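Local coordinates for monosaccharide ABC transporter substrate-binding protein, CUT2 family (Acidothermus cellulolyticus, PDB 4RU1) that binds myo-inositol between its two lobes and probably serves as the substrate-binding component of a sugar ABC importer, at residues M25-Q29 with E65-I69; V104-G110 with G118-F123; G131-A136 with G164-F169; C148-A152 with L206-I210; K226-F232 with L245-Q251. All blocks are in the same frame, centred on the assembly; numbering follows the deposited sequence.

Interaction 1: M25-Q29 with E65-I69. With INS (1,2,3,4,5,6-hexahydroxy-cyclohexane), chain M.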
# COMPACT_ATOMS: atom_id res chain seq x y z
N MET A 25 3.02 15.86 2.69
CA MET A 25 2.69 14.39 2.57
C MET A 25 3.94 13.61 2.95
O MET A 25 5.03 13.80 2.32
CB MET A 25 2.25 14.00 1.18
CG MET A 25 2.01 12.55 0.93
SD MET A 25 1.17 12.13 -0.70
CE MET A 25 -0.51 12.53 -0.20
N ILE A 26 3.83 12.80 4.02
CA ILE A 26 4.94 12.12 4.66
C ILE A 26 4.68 10.64 4.63
O ILE A 26 3.65 10.15 5.12
CB ILE A 26 5.04 12.62 6.07
CG1 ILE A 26 5.33 14.13 6.06
CG2 ILE A 26 6.18 11.94 6.78
CD1 ILE A 26 5.17 14.80 7.42
N THR A 27 5.60 9.90 4.01
CA THR A 27 5.41 8.49 3.86
C THR A 27 6.67 7.68 4.28
O THR A 27 7.69 8.19 4.73
CB THR A 27 5.04 8.15 2.43
OG1 THR A 27 6.26 8.03 1.70
CG2 THR A 27 4.12 9.15 1.81
N HIS A 28 6.50 6.37 4.23
CA HIS A 28 7.53 5.38 4.53
C HIS A 28 8.18 4.76 3.30
O HIS A 28 8.84 3.76 3.44
CB HIS A 28 6.91 4.29 5.39
CG HIS A 28 5.77 3.57 4.72
ND1 HIS A 28 4.46 4.02 4.82
CD2 HIS A 28 5.71 2.44 3.98
CE1 HIS A 28 3.66 3.20 4.18
NE2 HIS A 28 4.40 2.25 3.64
N GLN A 29 7.95 5.38 2.11
CA GLN A 29 8.43 4.92 0.81
C GLN A 29 9.92 4.53 0.91
O GLN A 29 10.75 5.36 1.37
CB GLN A 29 8.22 5.99 -0.22
CG GLN A 29 8.96 5.72 -1.50
CD GLN A 29 8.76 6.75 -2.55
OE1 GLN A 29 8.32 7.85 -2.29
NE2 GLN A 29 9.05 6.37 -3.77
N GLU A 65 10.98 8.98 9.76
CA GLU A 65 9.65 9.49 9.38
C GLU A 65 9.01 10.34 10.49
O GLU A 65 8.37 11.31 10.21
CB GLU A 65 8.72 8.34 8.97
CG GLU A 65 7.39 8.85 8.35
CD GLU A 65 6.40 7.78 8.01
OE1 GLU A 65 6.62 6.56 8.18
OE2 GLU A 65 5.26 8.22 7.63
N ALA A 66 9.19 9.95 11.75
CA ALA A 66 8.74 10.76 12.87
C ALA A 66 9.34 12.15 12.74
O ALA A 66 8.68 13.13 13.02
CB ALA A 66 9.15 10.11 14.17
N VAL A 67 10.65 12.22 12.52
CA VAL A 67 11.33 13.49 12.43
C VAL A 67 10.76 14.33 11.29
O VAL A 67 10.61 15.51 11.40
CB VAL A 67 12.83 13.24 12.27
CG1 VAL A 67 13.61 14.52 12.03
CG2 VAL A 67 13.39 12.58 13.53
N LEU A 68 10.45 13.70 10.15
CA LEU A 68 9.78 14.41 9.04
C LEU A 68 8.44 15.03 9.50
O LEU A 68 8.12 16.07 8.99
CB LEU A 68 9.59 13.48 7.82
CG LEU A 68 10.82 12.90 7.13
CD1 LEU A 68 10.32 11.96 6.09
CD2 LEU A 68 11.74 13.96 6.54
N ILE A 69 7.67 14.39 10.37
CA ILE A 69 6.39 14.96 10.89
C ILE A 69 6.72 16.21 11.67
O ILE A 69 6.06 17.23 11.44
CB ILE A 69 5.59 13.97 11.75
CG1 ILE A 69 5.18 12.77 10.91
CG2 ILE A 69 4.34 14.64 12.28
CD1 ILE A 69 4.74 11.54 11.67
C1 INS M . 1.80 -1.42 -1.02
C2 INS M . 3.21 -1.89 -1.35
C3 INS M . 4.21 -0.81 -0.94
C4 INS M . 4.03 -0.34 0.49
C5 INS M . 2.65 0.17 0.74
C6 INS M . 1.58 -0.83 0.38
O1 INS M . 0.80 -2.41 -1.31
O2 INS M . 3.45 -3.03 -0.51
O3 INS M . 5.51 -1.41 -1.10
O4 INS M . 5.00 0.68 0.82
O5 INS M . 2.43 0.50 2.13
O6 INS M . 0.25 -0.26 0.51
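Ile26 carries the apolar part of this contact, its two branches reaching from the strand to the helix face that bears Glu65, Leu68 and Ile69. CG2 lies against the aliphatic stem of Glu65, 3.7 Å from CG, and touches Leu68 CB, while CD1 meets Ile69 CG1 at 4.0 Å. No hydrogen bond joins the two segments. The polar contacts run elsewhere: the Glu65 chain is extended, with CG anti to the backbone N (chi1 -171°), which lays its carboxylate beside the 27-28 backbone, and OE2 is bonded to Thr83 OG1. The same hydroxyl pairs with His28 ND1, so one threonine ties glutamate and histidine together. His28 NE2 then faces the ligand, donating to INS O5 at 3.0 Å, with a longer bond to INS O4. Thr27 OG1, also bonded to Tyr56 OH, accepts from Gln29 N, an ST turn at the strand's end. Within the N-terminal lobe, strand 21-27 runs between strands 52-58 and 79-82, and helix 62-74 packs over it beside helix 87-99.

Interaction 2: V104-G110 with G118-F123. With INS (1,2,3,4,5,6-hexahydroxy-cyclohexane), chain M.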
# COMPACT_ATOMS: atom_id res chain seq x y z
N VAL A 104 -4.46 16.64 10.58
CA VAL A 104 -3.80 15.50 9.95
C VAL A 104 -4.81 14.49 9.42
O VAL A 104 -5.89 14.25 10.00
CB VAL A 104 -2.83 14.79 10.89
CG1 VAL A 104 -3.62 14.28 12.06
CG2 VAL A 104 -2.11 13.67 10.19
N VAL A 105 -4.45 13.97 8.27
CA VAL A 105 -5.14 12.86 7.62
C VAL A 105 -4.13 11.75 7.47
O VAL A 105 -2.98 12.02 7.14
CB VAL A 105 -5.80 13.26 6.31
CG1 VAL A 105 -6.35 12.05 5.52
CG2 VAL A 105 -6.96 14.22 6.62
N ALA A 106 -4.56 10.51 7.77
CA ALA A 106 -3.70 9.31 7.63
C ALA A 106 -4.10 8.55 6.39
O ALA A 106 -5.24 8.68 5.92
CB ALA A 106 -3.67 8.47 8.87
N PHE A 107 -3.18 7.84 5.78
CA PHE A 107 -3.52 7.12 4.60
C PHE A 107 -2.53 5.97 4.42
O PHE A 107 -1.44 5.93 5.03
CB PHE A 107 -3.60 8.03 3.34
CG PHE A 107 -2.26 8.50 2.84
CD1 PHE A 107 -1.57 9.52 3.47
CD2 PHE A 107 -1.76 7.97 1.67
CE1 PHE A 107 -0.32 9.94 3.01
CE2 PHE A 107 -0.50 8.36 1.23
CZ PHE A 107 0.17 9.37 1.86
N ASN A 108 -2.96 4.96 3.65
CA ASN A 108 -2.19 3.85 3.16
C ASN A 108 -1.81 2.80 4.26
O ASN A 108 -2.04 1.60 4.04
CB ASN A 108 -0.93 4.24 2.46
CG ASN A 108 -0.20 3.05 1.92
OD1 ASN A 108 0.78 2.60 2.53
ND2 ASN A 108 -0.64 2.49 0.83
N ALA A 109 -1.24 3.24 5.38
CA ALA A 109 -0.90 2.35 6.46
C ALA A 109 -1.37 2.91 7.76
O ALA A 109 -1.18 4.07 8.00
CB ALA A 109 0.57 2.11 6.52
N GLY A 110 -1.84 2.03 8.65
CA GLY A 110 -2.27 2.36 10.01
C GLY A 110 -3.78 2.45 10.21
O GLY A 110 -4.21 3.24 11.01
N GLY A 118 -5.50 11.16 16.90
CA GLY A 118 -6.14 12.47 16.62
C GLY A 118 -6.24 12.87 15.16
O GLY A 118 -6.73 13.90 14.83
N ALA A 119 -5.63 12.06 14.30
CA ALA A 119 -5.88 12.18 12.88
C ALA A 119 -7.43 12.20 12.61
O ALA A 119 -8.19 11.48 13.25
CB ALA A 119 -5.21 11.11 12.10
N LEU A 120 -7.82 13.04 11.65
CA LEU A 120 -9.26 13.32 11.41
C LEU A 120 -9.90 12.23 10.57
O LEU A 120 -11.10 12.02 10.67
CB LEU A 120 -9.48 14.64 10.64
CG LEU A 120 -8.94 15.90 11.27
CD1 LEU A 120 -8.98 17.12 10.34
CD2 LEU A 120 -9.69 16.13 12.55
N MET A 121 -9.14 11.65 9.66
CA MET A 121 -9.70 10.78 8.63
C MET A 121 -8.63 9.74 8.21
O MET A 121 -7.43 9.91 8.51
CB MET A 121 -10.02 11.57 7.42
CG MET A 121 -11.13 12.60 7.45
SD MET A 121 -11.44 13.61 6.00
CE MET A 121 -10.69 15.22 6.49
N TYR A 122 -9.02 8.71 7.49
CA TYR A 122 -8.09 7.75 6.97
C TYR A 122 -8.55 7.27 5.63
O TYR A 122 -9.76 7.03 5.47
CB TYR A 122 -8.01 6.49 7.83
CG TYR A 122 -6.95 5.46 7.42
CD1 TYR A 122 -5.65 5.48 7.87
CD2 TYR A 122 -7.30 4.42 6.56
CE1 TYR A 122 -4.70 4.55 7.42
CE2 TYR A 122 -6.34 3.47 6.09
CZ TYR A 122 -5.04 3.54 6.58
OH TYR A 122 -4.10 2.61 6.24
N PHE A 123 -7.66 7.13 4.67
CA PHE A 123 -7.94 6.59 3.28
C PHE A 123 -7.03 5.42 2.97
O PHE A 123 -5.78 5.55 3.00
CB PHE A 123 -7.72 7.71 2.22
CG PHE A 123 -8.64 8.89 2.43
CD1 PHE A 123 -8.27 9.87 3.31
CD2 PHE A 123 -9.94 8.90 1.92
CE1 PHE A 123 -9.15 10.92 3.59
CE2 PHE A 123 -10.81 9.94 2.19
CZ PHE A 123 -10.39 10.94 3.04
C1 INS M . 1.80 -1.42 -1.02
C2 INS M . 3.21 -1.89 -1.35
C3 INS M . 4.21 -0.81 -0.94
C4 INS M . 4.03 -0.34 0.49
C5 INS M . 2.65 0.17 0.74
C6 INS M . 1.58 -0.83 0.38
O1 INS M . 0.80 -2.41 -1.31
O2 INS M . 3.45 -3.03 -0.51
O3 INS M . 5.51 -1.41 -1.10
O4 INS M . 5.00 0.68 0.82
O5 INS M . 2.43 0.50 2.13
O6 INS M . 0.25 -0.26 0.51
O HOH W 1 -5.92 16.20 13.14
O HOH W 2 -4.53 0.43 4.96
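Tyr122 stretches beside the end of strand 104-107, its ring lying against the backbone of Ala106 to Gly110. The two strands belong to a beta-alpha-beta unit, strand 104-107, helix 114-117 and strand 121-124, and lie side by side and parallel in the N-terminal lobe's sheet. Tyr122 CG stands anti to the backbone N (chi1 -175°), which sends the ring along the sheet: CD1 meets Ala106 CB at 3.7 Å, Phe107 CA sits over one face near the rim, and the hydroxyl ends beside the 108-109 peptide. There water 2 bridges Tyr122 OH and Asn108 O. Trp114 stacks on the ring as well. On the other side of the sheet Val105 fits between two partners, CG1 approaching the edge of the Phe123 ring in its plane, 3.6 Å from CE1, and CG2 touching Met121 CE. Backbone bonds hold the strands together, Ala106 N to Met121 O and Phe123 N to Ala106 O; Asn108 N to Phe123 O, 3.0 Å, carries the pairing just past the strand end. At the other end Leu120 N gives Val104 O a nearly straight bond (179°). Gly118, which ends the intervening helix in a Schellman motif, shares water 1 with Val104 N. Asn108 leaves the strand to meet the ligand with both amide atoms: OD1 accepts from INS O5 at 2.7 Å, and ND2 donates to INS O6 at 2.9 Å.

Interaction 3: G131-A136 with G164-F169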
# COMPACT_ATOMS: atom_id res chain seq x y z
N GLY A 131 -6.55 -9.51 3.14
CA GLY A 131 -5.87 -10.80 3.36
C GLY A 131 -6.85 -11.92 3.58
O GLY A 131 -6.73 -12.97 2.99
N GLN A 132 -7.87 -11.70 4.39
CA GLN A 132 -8.92 -12.71 4.61
C GLN A 132 -9.61 -13.05 3.32
O GLN A 132 -9.87 -14.21 3.07
CB GLN A 132 -9.96 -12.19 5.64
CG GLN A 132 -9.40 -12.05 7.04
CD GLN A 132 -10.23 -11.16 7.96
OE1 GLN A 132 -10.96 -10.29 7.49
NE2 GLN A 132 -10.19 -11.41 9.26
N ALA A 133 -9.90 -12.05 2.49
CA ALA A 133 -10.50 -12.33 1.19
C ALA A 133 -9.56 -13.12 0.25
O ALA A 133 -10.00 -13.94 -0.50
CB ALA A 133 -10.88 -11.02 0.53
N ALA A 134 -8.26 -12.78 0.30
CA ALA A 134 -7.29 -13.47 -0.58
C ALA A 134 -7.16 -14.95 -0.12
O ALA A 134 -7.01 -15.85 -0.93
CB ALA A 134 -5.91 -12.76 -0.49
N GLY A 135 -7.19 -15.22 1.17
CA GLY A 135 -7.05 -16.60 1.67
C GLY A 135 -8.23 -17.47 1.22
O GLY A 135 -8.02 -18.52 0.69
N ALA A 136 -9.43 -16.90 1.29
CA ALA A 136 -10.64 -17.60 0.90
C ALA A 136 -10.66 -17.80 -0.60
O ALA A 136 -11.00 -18.88 -1.08
CB ALA A 136 -11.87 -16.80 1.34
N GLY A 164 -4.21 -11.95 7.63
CA GLY A 164 -5.55 -12.20 7.13
C GLY A 164 -5.58 -13.43 6.28
O GLY A 164 -6.54 -14.25 6.42
N VAL A 165 -4.59 -13.63 5.40
CA VAL A 165 -4.52 -14.83 4.55
C VAL A 165 -4.49 -16.09 5.47
O VAL A 165 -5.17 -17.08 5.18
CB VAL A 165 -3.26 -14.82 3.69
CG1 VAL A 165 -3.03 -16.15 3.04
CG2 VAL A 165 -3.38 -13.77 2.64
N GLN A 166 -3.70 -16.04 6.54
CA GLN A 166 -3.53 -17.23 7.37
C GLN A 166 -4.84 -17.64 8.00
O GLN A 166 -5.05 -18.81 8.17
CB GLN A 166 -2.48 -16.96 8.47
CG GLN A 166 -2.12 -18.16 9.36
CD GLN A 166 -1.09 -17.82 10.41
OE1 GLN A 166 -0.94 -16.65 10.80
NE2 GLN A 166 -0.37 -18.84 10.89
N GLN A 167 -5.69 -16.66 8.37
CA GLN A 167 -6.97 -16.90 9.01
C GLN A 167 -7.94 -17.70 8.19
O GLN A 167 -8.70 -18.54 8.75
CB GLN A 167 -7.63 -15.55 9.30
CG GLN A 167 -6.99 -14.87 10.50
CD GLN A 167 -7.70 -13.58 10.83
OE1 GLN A 167 -8.94 -13.48 10.76
NE2 GLN A 167 -6.92 -12.54 11.15
N THR A 168 -8.00 -17.40 6.90
CA THR A 168 -8.98 -18.02 6.01
C THR A 168 -8.46 -19.08 5.03
O THR A 168 -9.29 -19.84 4.47
CB THR A 168 -9.68 -16.97 5.19
OG1 THR A 168 -8.67 -16.23 4.50
CG2 THR A 168 -10.47 -16.02 6.08
N PHE A 169 -7.16 -19.11 4.72
CA PHE A 169 -6.61 -20.12 3.77
C PHE A 169 -6.68 -21.50 4.48
O PHE A 169 -6.10 -21.70 5.52
CB PHE A 169 -5.17 -19.79 3.42
CG PHE A 169 -4.61 -20.70 2.33
CD1 PHE A 169 -5.15 -20.66 1.04
CD2 PHE A 169 -3.61 -21.59 2.63
CE1 PHE A 169 -4.64 -21.47 0.06
CE2 PHE A 169 -3.10 -22.45 1.63
CZ PHE A 169 -3.60 -22.38 0.40
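Thr168 is the knob of this helix pair, its side chain set among Gly131, Gln132, Gly135 and Ala136. With OG1 between the backbone N and the carbonyl carbon (chi1 56°), the hydroxyl donates to Gln132 O at 2.8 Å, in the carbonyl plane and on a lone pair. That oxygen also takes the regular helical bond from Ala136 N, so it is gripped twice. A second bond joins the two helices: Gln132 NE2 donates to Gln167 OE1 at 2.8 Å, within its own amide plane but from above the acceptor's, the two amides standing 82° apart. Gln167 NE2 is occupied by Asn163 OD1. Helices 127-140 and 156-168 belong to the C-terminal lobe; the axes of 131-136 and 164-168 approach to 6.5 Å and cross at -42°, a closeness made possible by Gly131, Gly135 and Gly164. Backbone touches backbone there, with CA-H...O contacts from Val165 CA to Gly131 O and Gln132 CA to Gly164 O. Gly135 O, bonded to Thr139 OG1, lies at the Phe169 ring edge.

Interaction 4: C148-A152 with L206-I210. With INS (1,2,3,4,5,6-hexahydroxy-cyclohexane), chain M.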
# COMPACT_ATOMS: atom_id res chain seq x y z
N CYS A 148 3.47 -16.41 1.41
CA CYS A 148 3.24 -14.95 1.42
C CYS A 148 4.59 -14.27 1.55
O CYS A 148 5.35 -14.60 2.47
CB CYS A 148 2.41 -14.57 2.61
SG CYS A 148 0.68 -14.94 2.37
N VAL A 149 4.91 -13.37 0.62
CA VAL A 149 6.24 -12.73 0.53
C VAL A 149 6.11 -11.32 1.00
O VAL A 149 5.28 -10.60 0.47
CB VAL A 149 6.84 -12.84 -0.86
CG1 VAL A 149 8.22 -12.14 -0.91
CG2 VAL A 149 6.96 -14.31 -1.26
N LEU A 150 6.87 -10.95 2.02
CA LEU A 150 6.82 -9.61 2.61
C LEU A 150 8.13 -8.90 2.35
O LEU A 150 9.18 -9.44 2.72
CB LEU A 150 6.60 -9.65 4.15
CG LEU A 150 5.32 -10.33 4.56
CD1 LEU A 150 5.60 -11.76 4.99
CD2 LEU A 150 4.70 -9.58 5.74
N GLN A 151 8.08 -7.69 1.80
CA GLN A 151 9.29 -7.00 1.42
C GLN A 151 9.89 -6.12 2.48
O GLN A 151 10.89 -5.44 2.19
CB GLN A 151 9.09 -6.26 0.12
CG GLN A 151 8.19 -5.03 0.20
CD GLN A 151 6.68 -5.29 0.01
OE1 GLN A 151 6.16 -6.38 0.20
NE2 GLN A 151 5.96 -4.24 -0.33
N ALA A 152 9.27 -6.06 3.64
CA ALA A 152 9.81 -5.29 4.77
C ALA A 152 9.27 -5.97 6.00
O ALA A 152 8.22 -6.64 5.96
CB ALA A 152 9.36 -3.85 4.74
N LEU A 206 3.21 -8.86 -2.04
CA LEU A 206 2.56 -7.70 -1.40
C LEU A 206 2.81 -6.35 -2.12
O LEU A 206 2.45 -5.25 -1.62
CB LEU A 206 2.87 -7.59 0.05
CG LEU A 206 2.60 -8.82 0.86
CD1 LEU A 206 2.80 -8.56 2.36
CD2 LEU A 206 1.33 -9.55 0.62
N GLY A 207 3.42 -6.42 -3.31
CA GLY A 207 3.54 -5.31 -4.20
C GLY A 207 3.84 -5.77 -5.60
O GLY A 207 4.42 -6.87 -5.80
N ALA A 208 3.49 -4.93 -6.54
CA ALA A 208 3.66 -5.28 -7.97
C ALA A 208 5.12 -5.47 -8.42
O ALA A 208 5.41 -6.36 -9.20
CB ALA A 208 2.95 -4.23 -8.83
N PRO A 209 6.06 -4.66 -7.91
CA PRO A 209 7.45 -4.92 -8.25
C PRO A 209 7.91 -6.27 -7.78
O PRO A 209 8.64 -6.98 -8.49
CB PRO A 209 8.19 -3.77 -7.60
CG PRO A 209 7.20 -2.68 -7.53
CD PRO A 209 5.92 -3.37 -7.22
N ILE A 210 7.46 -6.68 -6.60
CA ILE A 210 7.86 -8.02 -6.04
C ILE A 210 7.20 -9.13 -6.86
O ILE A 210 7.79 -10.21 -7.13
CB ILE A 210 7.46 -8.14 -4.57
CG1 ILE A 210 8.01 -6.99 -3.71
CG2 ILE A 210 7.97 -9.47 -4.02
CD1 ILE A 210 9.47 -6.74 -3.90
C1 INS M . 1.80 -1.42 -1.02
C2 INS M . 3.21 -1.89 -1.35
C3 INS M . 4.21 -0.81 -0.94
C4 INS M . 4.03 -0.34 0.49
C5 INS M . 2.65 0.17 0.74
C6 INS M . 1.58 -0.83 0.38
O1 INS M . 0.80 -2.41 -1.31
O2 INS M . 3.45 -3.03 -0.51
O3 INS M . 5.51 -1.41 -1.10
O4 INS M . 5.00 0.68 0.82
O5 INS M . 2.43 0.50 2.13
O6 INS M . 0.25 -0.26 0.51
O HOH W 3 5.97 -8.73 -1.30
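Gln151 folds back on itself to reach Leu206: CG lies between the backbone N and the carbonyl carbon (chi1 71°) and the chain bends again at chi2 (-87°), bringing OE1 to 3.5 Å from Leu206 CB. Leu206 answers with CG anti to its carbonyl carbon, which sets CG against Val149 O and runs the side chain alongside Leu150, CD1 3.8 Å from Leu150 CG. The contact lies at the C-terminal strand ends of the second lobe's alpha/beta sheet, where strand 145-150 stops and the chain, leaving strand 202-205, turns into helix 208-220 with Gly207 as N-cap. On the other side of the sheet Ile210 packs its CG2 near Val149 CG1 and its CG1 near Gln151 CB. Water 3 replaces any direct hydrogen bond between the segments: it donates to Val149 O and Gln151 OE1 and accepts from Leu206 N. This fixes the amide so that NE2 faces the inositol, donating to INS O2 at 2.8 Å and weakly to INS O3. INS O2 donates to Leu206 O, 2.7 Å away.

Interaction 5: K226-F232 with L245-Q251. With INS (1,2,3,4,5,6-hexahydroxy-cyclohexane), chain M.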
# COMPACT_ATOMS: atom_id res chain seq x y z
N LYS A 226 1.82 -20.94 -8.92
CA LYS A 226 1.26 -19.75 -9.52
C LYS A 226 1.60 -18.52 -8.65
O LYS A 226 2.08 -18.68 -7.57
CB LYS A 226 -0.26 -19.89 -9.66
CG LYS A 226 -0.74 -21.17 -10.31
CD LYS A 226 -0.31 -21.29 -11.72
CE LYS A 226 -0.53 -22.74 -12.17
NZ LYS A 226 -0.82 -22.82 -13.63
N ILE A 227 1.33 -17.33 -9.17
CA ILE A 227 1.65 -16.05 -8.50
C ILE A 227 0.36 -15.21 -8.54
O ILE A 227 -0.34 -15.18 -9.55
CB ILE A 227 2.78 -15.27 -9.22
CG1 ILE A 227 4.05 -16.14 -9.45
CG2 ILE A 227 3.16 -14.03 -8.46
CD1 ILE A 227 4.16 -16.83 -10.75
N ALA A 228 0.12 -14.50 -7.45
CA ALA A 228 -0.94 -13.48 -7.29
C ALA A 228 -0.36 -12.33 -6.53
O ALA A 228 0.67 -12.50 -5.83
CB ALA A 228 -2.12 -14.05 -6.58
N THR A 229 -0.92 -11.12 -6.68
CA THR A 229 -0.27 -9.96 -6.05
C THR A 229 -1.28 -8.97 -5.52
O THR A 229 -2.46 -8.88 -5.98
CB THR A 229 0.65 -9.24 -7.05
OG1 THR A 229 1.54 -8.37 -6.33
CG2 THR A 229 -0.10 -8.50 -8.13
N PHE A 230 -0.78 -8.17 -4.60
CA PHE A 230 -1.39 -6.89 -4.31
C PHE A 230 -0.84 -5.88 -5.30
O PHE A 230 0.42 -5.86 -5.55
CB PHE A 230 -1.10 -6.49 -2.86
CG PHE A 230 -1.83 -7.26 -1.84
CD1 PHE A 230 -1.53 -8.58 -1.54
CD2 PHE A 230 -2.84 -6.67 -1.14
CE1 PHE A 230 -2.25 -9.26 -0.60
CE2 PHE A 230 -3.59 -7.34 -0.23
CZ PHE A 230 -3.29 -8.63 0.10
N ASP A 231 -1.70 -4.98 -5.82
CA ASP A 231 -1.34 -3.76 -6.59
C ASP A 231 -1.08 -4.01 -8.05
O ASP A 231 -0.78 -5.11 -8.52
CB ASP A 231 -0.08 -3.05 -6.01
CG ASP A 231 -0.20 -2.68 -4.55
OD1 ASP A 231 -1.32 -2.39 -4.07
OD2 ASP A 231 0.84 -2.64 -3.86
N PHE A 232 -1.10 -2.91 -8.78
CA PHE A 232 -0.73 -2.87 -10.17
C PHE A 232 0.59 -2.15 -10.36
O PHE A 232 0.90 -1.27 -9.59
CB PHE A 232 -1.80 -2.09 -10.98
CG PHE A 232 -3.05 -2.87 -11.24
CD1 PHE A 232 -4.03 -3.02 -10.28
CD2 PHE A 232 -3.19 -3.56 -12.42
CE1 PHE A 232 -5.18 -3.76 -10.55
CE2 PHE A 232 -4.31 -4.35 -12.69
CZ PHE A 232 -5.30 -4.44 -11.75
N LEU A 245 -0.08 -13.98 -13.78
CA LEU A 245 -0.62 -13.63 -12.47
C LEU A 245 -2.07 -14.07 -12.37
O LEU A 245 -2.84 -13.88 -13.38
CB LEU A 245 -0.57 -12.14 -12.23
CG LEU A 245 0.78 -11.47 -11.96
CD1 LEU A 245 0.67 -9.95 -11.98
CD2 LEU A 245 1.37 -11.97 -10.66
N GLN A 246 -2.47 -14.74 -11.32
CA GLN A 246 -3.86 -15.16 -11.13
C GLN A 246 -4.81 -13.98 -10.98
O GLN A 246 -5.91 -14.00 -11.51
CB GLN A 246 -4.00 -16.12 -9.95
CG GLN A 246 -3.07 -17.34 -9.98
CD GLN A 246 -3.26 -18.11 -11.24
OE1 GLN A 246 -2.42 -18.09 -12.21
NE2 GLN A 246 -4.39 -18.75 -11.28
N TRP A 247 -4.38 -12.97 -10.23
CA TRP A 247 -5.20 -11.83 -9.94
C TRP A 247 -4.32 -10.81 -9.26
O TRP A 247 -3.22 -11.15 -8.84
CB TRP A 247 -6.42 -12.19 -9.08
CG TRP A 247 -6.16 -13.17 -7.99
CD1 TRP A 247 -6.50 -14.49 -8.00
CD2 TRP A 247 -5.59 -12.92 -6.68
NE1 TRP A 247 -6.18 -15.08 -6.82
CE2 TRP A 247 -5.58 -14.17 -5.99
CE3 TRP A 247 -5.00 -11.81 -6.05
CZ2 TRP A 247 -5.06 -14.30 -4.67
CZ3 TRP A 247 -4.47 -11.97 -4.72
CH2 TRP A 247 -4.53 -13.20 -4.07
N ALA A 248 -4.82 -9.58 -9.17
CA ALA A 248 -4.15 -8.46 -8.44
C ALA A 248 -5.23 -7.80 -7.65
O ALA A 248 -6.34 -7.61 -8.14
CB ALA A 248 -3.51 -7.48 -9.38
N ILE A 249 -4.92 -7.42 -6.43
CA ILE A 249 -5.81 -6.70 -5.56
C ILE A 249 -5.51 -5.21 -5.66
O ILE A 249 -4.40 -4.77 -5.32
CB ILE A 249 -5.70 -7.15 -4.10
CG1 ILE A 249 -6.03 -8.66 -3.97
CG2 ILE A 249 -6.53 -6.30 -3.22
CD1 ILE A 249 -5.71 -9.27 -2.62
N ASP A 250 -6.49 -4.43 -6.10
CA ASP A 250 -6.33 -3.00 -6.26
C ASP A 250 -6.80 -2.28 -4.99
O ASP A 250 -7.91 -2.53 -4.51
CB ASP A 250 -7.20 -2.59 -7.44
CG ASP A 250 -6.99 -1.18 -7.91
OD1 ASP A 250 -6.09 -0.39 -7.45
OD2 ASP A 250 -7.80 -0.84 -8.79
N GLN A 251 -5.90 -1.44 -4.48
CA GLN A 251 -6.17 -0.53 -3.37
C GLN A 251 -6.33 0.92 -3.77
O GLN A 251 -6.52 1.80 -2.92
CB GLN A 251 -5.11 -0.60 -2.25
CG GLN A 251 -3.74 -0.07 -2.66
CD GLN A 251 -2.72 -0.05 -1.53
OE1 GLN A 251 -1.63 -0.69 -1.61
NE2 GLN A 251 -3.02 0.73 -0.51
C1 INS M . 1.80 -1.42 -1.02
C2 INS M . 3.21 -1.89 -1.35
C3 INS M . 4.21 -0.81 -0.94
C4 INS M . 4.03 -0.34 0.49
C5 INS M . 2.65 0.17 0.74
C6 INS M . 1.58 -0.83 0.38
O1 INS M . 0.80 -2.41 -1.31
O2 INS M . 3.45 -3.03 -0.51
O3 INS M . 5.51 -1.41 -1.10
O4 INS M . 5.00 0.68 0.82
O5 INS M . 2.43 0.50 2.13
O6 INS M . 0.25 -0.26 0.51
O HOH W 4 0.50 -17.42 -11.96
O HOH W 5 -3.59 -3.68 -2.85
O HOH W 6 -3.23 -1.10 -5.82
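Lys226 opens the pairing by resting the CB end of its bent chain on Gln246, while the amine turns off from the strand pair. The segments hold the two parallel strands of a beta-alpha-beta unit, 226-230 and 248-250, with helix 236-241 between them in the C-terminal lobe. Ile227 O accepts from Gln246 N, and CG2 of the same residue meets Leu245 CD2 at 3.5 Å. Ala228 CB then sits squarely over the six-membered ring of Trp247, 3.3 Å from its centroid and 4° off the normal, a close CH-pi contact; the indole NE1 is held by Glu141 and Arg137 makes a cation-pi contact with the ring. Thr229 pairs in register with Ala248, its N bonded to Trp247 O and its O to Ile249 N; its OG1 is bonded to Thr205 OG1 and Phe230 O. Phe230 lies alongside Ile249, whose CD1 covers one ring face toward the rim, 3.8 Å from the centroid. At Asp231 the strand has ended, though its N still reaches Ile249 O. Asp231 OD1 accepts from water 5, which also bonds Ile249 O, and lies within bonding reach of water 6, which accepts from Gln251 N. Asp231 OD2 accepts from INS O1 at 2.6 Å. Phe232 turns a face to Ala248 CB and an edge to Asp250 CB. Gln251 NE2 is bonded to Glu256 OE2, while Gln251 OE1 accepts from INS O6 at 2.9 Å.

How the interactions relate
From the N terminus, interaction 1 closes the first loop, strand 21-27 to helix 62-74, and interaction 2 a short one within the same lobe; they meet through Thr27 and His28 against Phe107 and Asn108. The chain then enters the second lobe, where interactions 3 and 4 cross: in sequence 148-152 falls between the two helices of interaction 3, and 206-210 comes after them. Interaction 5 closes last, in series, beside both: Ala134 touches Trp247 and Ile249, and Leu206 packs on Phe230. Interactions 1, 2, 4 and 5 all converge on the inositol from the two lobes, with Asn108 packing against Gln251, whereas interaction 3 packs two helices away from the ligand, without touching it.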